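Side-chain contact in putative esterase (Sulfolobus solfataricus P2, PDB 2RAU), which is a putative esterase or lipase of the alpha/beta-hydrolase clan that binds calcium and probably hydrolyses ester bonds of lipid-like substrates: residues Ser62-Val67 with Arg102-Pro107. Residues are numbered along the deposited sequence; the frame is centred on the assembly and turned at random.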
ATOM      1  N   SER A  62      -3.473   0.539  -3.867  1.00 26.48           N
ATOM      2  CA  SER A  62      -3.015   0.504  -5.233  1.00 26.40           C
ATOM      3  C   SER A  62      -1.956   1.585  -5.478  1.00 26.52           C
ATOM      4  O   SER A  62      -1.859   2.559  -4.699  1.00 24.27           O
ATOM      5  CB  SER A  62      -4.196   0.741  -6.165  1.00 24.85           C
ATOM      6  OG  SER A  62      -4.710   2.055  -6.071  1.00 23.99           O
ATOM      7  N   GLY A  63      -1.209   1.439  -6.575  1.00 24.22           N
ATOM      8  CA  GLY A  63      -0.258   2.444  -6.979  1.00 25.04           C
ATOM      9  C   GLY A  63      -0.973   3.746  -7.289  1.00 24.97           C
ATOM     10  O   GLY A  63      -0.461   4.806  -6.969  1.00 28.33           O
ATOM     11  N   GLU A  64      -2.146   3.657  -7.926  1.00 24.32           N
ATOM     12  CA  GLU A  64      -2.965   4.825  -8.162  1.00 23.42           C
ATOM     13  C   GLU A  64      -3.263   5.587  -6.849  1.00 23.98           C
ATOM     14  O   GLU A  64      -3.076   6.806  -6.772  1.00 26.04           O
ATOM     15  CB  GLU A  64      -4.291   4.431  -8.857  1.00 24.77           C
ATOM     16  CG  GLU A  64      -5.090   5.674  -9.225  1.00 23.62           C
ATOM     17  CD  GLU A  64      -6.453   5.439  -9.860  1.00 25.32           C
ATOM     18  OE1 GLU A  64      -6.748   4.266 -10.119  1.00 28.73           O
ATOM     19  OE2 GLU A  64      -7.186   6.449 -10.098  1.00 27.30           O
ATOM     20  N   GLN A  65      -3.712   4.881  -5.825  1.00 24.78           N
ATOM     21  CA  GLN A  65      -3.965   5.490  -4.543  1.00 25.87           C
ATOM     22  C   GLN A  65      -2.735   6.198  -4.018  1.00 25.89           C
ATOM     23  O   GLN A  65      -2.847   7.308  -3.487  1.00 27.44           O
ATOM     24  CB  GLN A  65      -4.447   4.477  -3.520  1.00 26.83           C
ATOM     25  CG  GLN A  65      -4.990   5.129  -2.262  1.00 24.77           C
ATOM     26  CD  GLN A  65      -5.470   4.143  -1.260  1.00 26.68           C
ATOM     27  OE1 GLN A  65      -4.842   3.106  -1.005  1.00 27.79           O
ATOM     28  NE2 GLN A  65      -6.617   4.457  -0.664  1.00 24.69           N
ATOM     29  N   LEU A  66      -1.574   5.561  -4.190  1.00 25.54           N
ATOM     30  CA  LEU A  66      -0.302   6.085  -3.685  1.00 24.25           C
ATOM     31  C   LEU A  66       0.212   7.315  -4.373  1.00 27.87           C
ATOM     32  O   LEU A  66       1.050   8.032  -3.822  1.00 26.87           O
ATOM     33  CB  LEU A  66       0.760   4.992  -3.668  1.00 28.21           C
ATOM     34  CG  LEU A  66       0.933   4.198  -2.377  1.00 34.05           C
ATOM     35  CD1 LEU A  66      -0.324   3.900  -1.566  1.00 34.02           C
ATOM     36  CD2 LEU A  66       1.823   3.033  -2.500  1.00 27.90           C
ATOM     37  N   VAL A  67      -0.293   7.571  -5.577  1.00 25.09           N
ATOM     38  CA  VAL A  67       0.101   8.742  -6.344  1.00 28.50           C
ATOM     39  C   VAL A  67      -0.979   9.816  -6.272  1.00 26.74           C
ATOM     40  O   VAL A  67      -0.706  10.937  -5.941  1.00 25.14           O
ATOM     41  CB  VAL A  67       0.362   8.396  -7.871  1.00 24.80           C
ATOM     42  CG1 VAL A  67       0.803   9.642  -8.706  1.00 25.42           C
ATOM     43  CG2 VAL A  67       1.320   7.195  -8.044  1.00 21.14           C
ATOM     44  N   ARG A 102      -3.688  -6.890  -9.162  1.00 23.02           N
ATOM     45  CA  ARG A 102      -4.862  -7.358  -9.913  1.00 25.30           C
ATOM     46  C   ARG A 102      -6.191  -6.911  -9.294  1.00 25.89           C
ATOM     47  O   ARG A 102      -7.220  -6.778  -9.997  1.00 24.04           O
ATOM     48  CB  ARG A 102      -4.810  -8.881 -10.086  1.00 23.64           C
ATOM     49  CG  ARG A 102      -3.549  -9.363 -10.806  1.00 25.47           C
ATOM     50  CD  ARG A 102      -3.571 -10.831 -11.018  1.00 23.79           C
ATOM     51  NE  ARG A 102      -2.259 -11.307 -11.424  1.00 27.04           N
ATOM     52  CZ  ARG A 102      -2.028 -12.369 -12.193  1.00 29.34           C
ATOM     53  NH1 ARG A 102      -2.999 -13.102 -12.695  1.00 26.03           N
ATOM     54  NH2 ARG A 102      -0.789 -12.674 -12.487  1.00 24.79           N
ATOM     55  N   THR A 103      -6.170  -6.717  -7.984  1.00 25.27           N
ATOM     56  CA  THR A 103      -7.313  -6.204  -7.196  1.00 24.61           C
ATOM     57  C   THR A 103      -7.804  -4.858  -7.721  1.00 25.26           C
ATOM     58  O   THR A 103      -8.970  -4.517  -7.586  1.00 25.51           O
ATOM     59  CB  THR A 103      -6.932  -6.096  -5.701  1.00 21.56           C
ATOM     60  OG1 THR A 103      -5.659  -5.425  -5.613  1.00 26.22           O
ATOM     61  CG2 THR A 103      -6.946  -7.468  -5.050  1.00 26.75           C
ATOM     62  N   HIS A 104      -6.915  -4.118  -8.399  1.00 24.34           N
ATOM     63  CA  HIS A 104      -7.264  -2.851  -8.944  1.00 26.88           C
ATOM     64  C   HIS A 104      -8.105  -2.911 -10.223  1.00 26.75           C
ATOM     65  O   HIS A 104      -8.500  -1.865 -10.728  1.00 25.77           O
ATOM     66  CB  HIS A 104      -6.041  -1.999  -9.186  1.00 24.95           C
ATOM     67  CG  HIS A 104      -6.317  -0.539  -9.236  1.00 25.69           C
ATOM     68  ND1 HIS A 104      -7.074   0.125  -8.275  1.00 29.46           N
ATOM     69  CD2 HIS A 104      -5.893   0.415 -10.105  1.00 30.65           C
ATOM     70  CE1 HIS A 104      -7.115   1.412  -8.583  1.00 25.87           C
ATOM     71  NE2 HIS A 104      -6.402   1.614  -9.684  1.00 27.23           N
ATOM     72  N   TYR A 105      -8.418  -4.120 -10.678  1.00 24.35           N
ATOM     73  CA  TYR A 105      -9.202  -4.339 -11.897  1.00 23.30           C
ATOM     74  C   TYR A 105     -10.492  -5.112 -11.619  1.00 24.10           C
ATOM     75  O   TYR A 105     -11.278  -5.363 -12.550  1.00 26.24           O
ATOM     76  CB  TYR A 105      -8.334  -5.042 -12.957  1.00 27.13           C
ATOM     77  CG  TYR A 105      -7.272  -4.080 -13.415  1.00 23.62           C
ATOM     78  CD1 TYR A 105      -7.570  -3.156 -14.368  1.00 34.81           C
ATOM     79  CD2 TYR A 105      -6.013  -4.048 -12.812  1.00 25.39           C
ATOM     80  CE1 TYR A 105      -6.673  -2.215 -14.713  1.00 34.55           C
ATOM     81  CE2 TYR A 105      -5.119  -3.104 -13.139  1.00 27.98           C
ATOM     82  CZ  TYR A 105      -5.450  -2.199 -14.119  1.00 27.75           C
ATOM     83  OH  TYR A 105      -4.582  -1.231 -14.546  1.00 35.94           O
ATOM     84  N   VAL A 106     -10.772  -5.381 -10.347  1.00 25.19           N
ATOM     85  CA  VAL A 106     -12.012  -6.116  -9.953  1.00 23.73           C
ATOM     86  C   VAL A 106     -13.248  -5.158  -9.894  1.00 23.69           C
ATOM     87  O   VAL A 106     -13.218  -4.131  -9.217  1.00 26.48           O
ATOM     88  CB  VAL A 106     -11.786  -6.838  -8.593  1.00 25.20           C
ATOM     89  CG1 VAL A 106     -13.108  -7.576  -8.078  1.00 23.44           C
ATOM     90  CG2 VAL A 106     -10.609  -7.814  -8.693  1.00 25.29           C
ATOM     91  N   PRO A 107     -14.339  -5.481 -10.628  1.00 24.72           N
ATOM     92  CA  PRO A 107     -15.501  -4.637 -10.500  1.00 25.51           C
ATOM     93  C   PRO A 107     -16.106  -4.695  -9.089  1.00 26.14           C
ATOM     94  O   PRO A 107     -16.125  -5.740  -8.442  1.00 25.80           O
ATOM     95  CB  PRO A 107     -16.498  -5.224 -11.496  1.00 24.79           C
ATOM     96  CG  PRO A 107     -15.720  -6.146 -12.336  1.00 24.92           C
ATOM     97  CD  PRO A 107     -14.592  -6.616 -11.511  1.00 22.65           C
TER
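A histidine-carboxylate hydrogen bond at the capped N-terminus of helix 63-68 joins this helix to the short 3-10 turn of residues 102-105. His104 NE2 donates to Glu64 OE1 at 2.7 Å, with a moderately bent N-H...O angle of 144°. OE1 lies in the plane of the imidazole, at its edge, and receives the bond on its anti lone pair. The carboxylate stands nearly upright to the ring, with the planes 81° apart. Glu64 gets there with CG anti to its backbone N (chi1 -175°) and an extended chain. Its carboxylate is gripped further by Asn72 N on OE1 and by Ser70 OG and Gly73 N on OE2.

Ser62 covers one face of the same ring. Its CB sits 3.8 Å from the ring centroid in a CH-pi contact, and its OG is 3.5 Å from His104 CE1. This serine is also the N-cap of the helix: Gln65 N donates to Ser62 OG at 3.0 Å. In this alpha/beta-hydrolase fold, the helix follows central strand 52-56, and the turn follows its parallel neighbour, strand 94-100.

The other ring nitrogen, His104 ND1, is hydrogen-bonded to Asp273 OD1. With a carboxylate at each nitrogen, the imidazole is fixed in rotation and may well be protonated. A leucine in place of His104 would probably leave Glu64 and Asp273 without their shared partner. Trp71 also meets the imidazole, its ring turned about 85° to it.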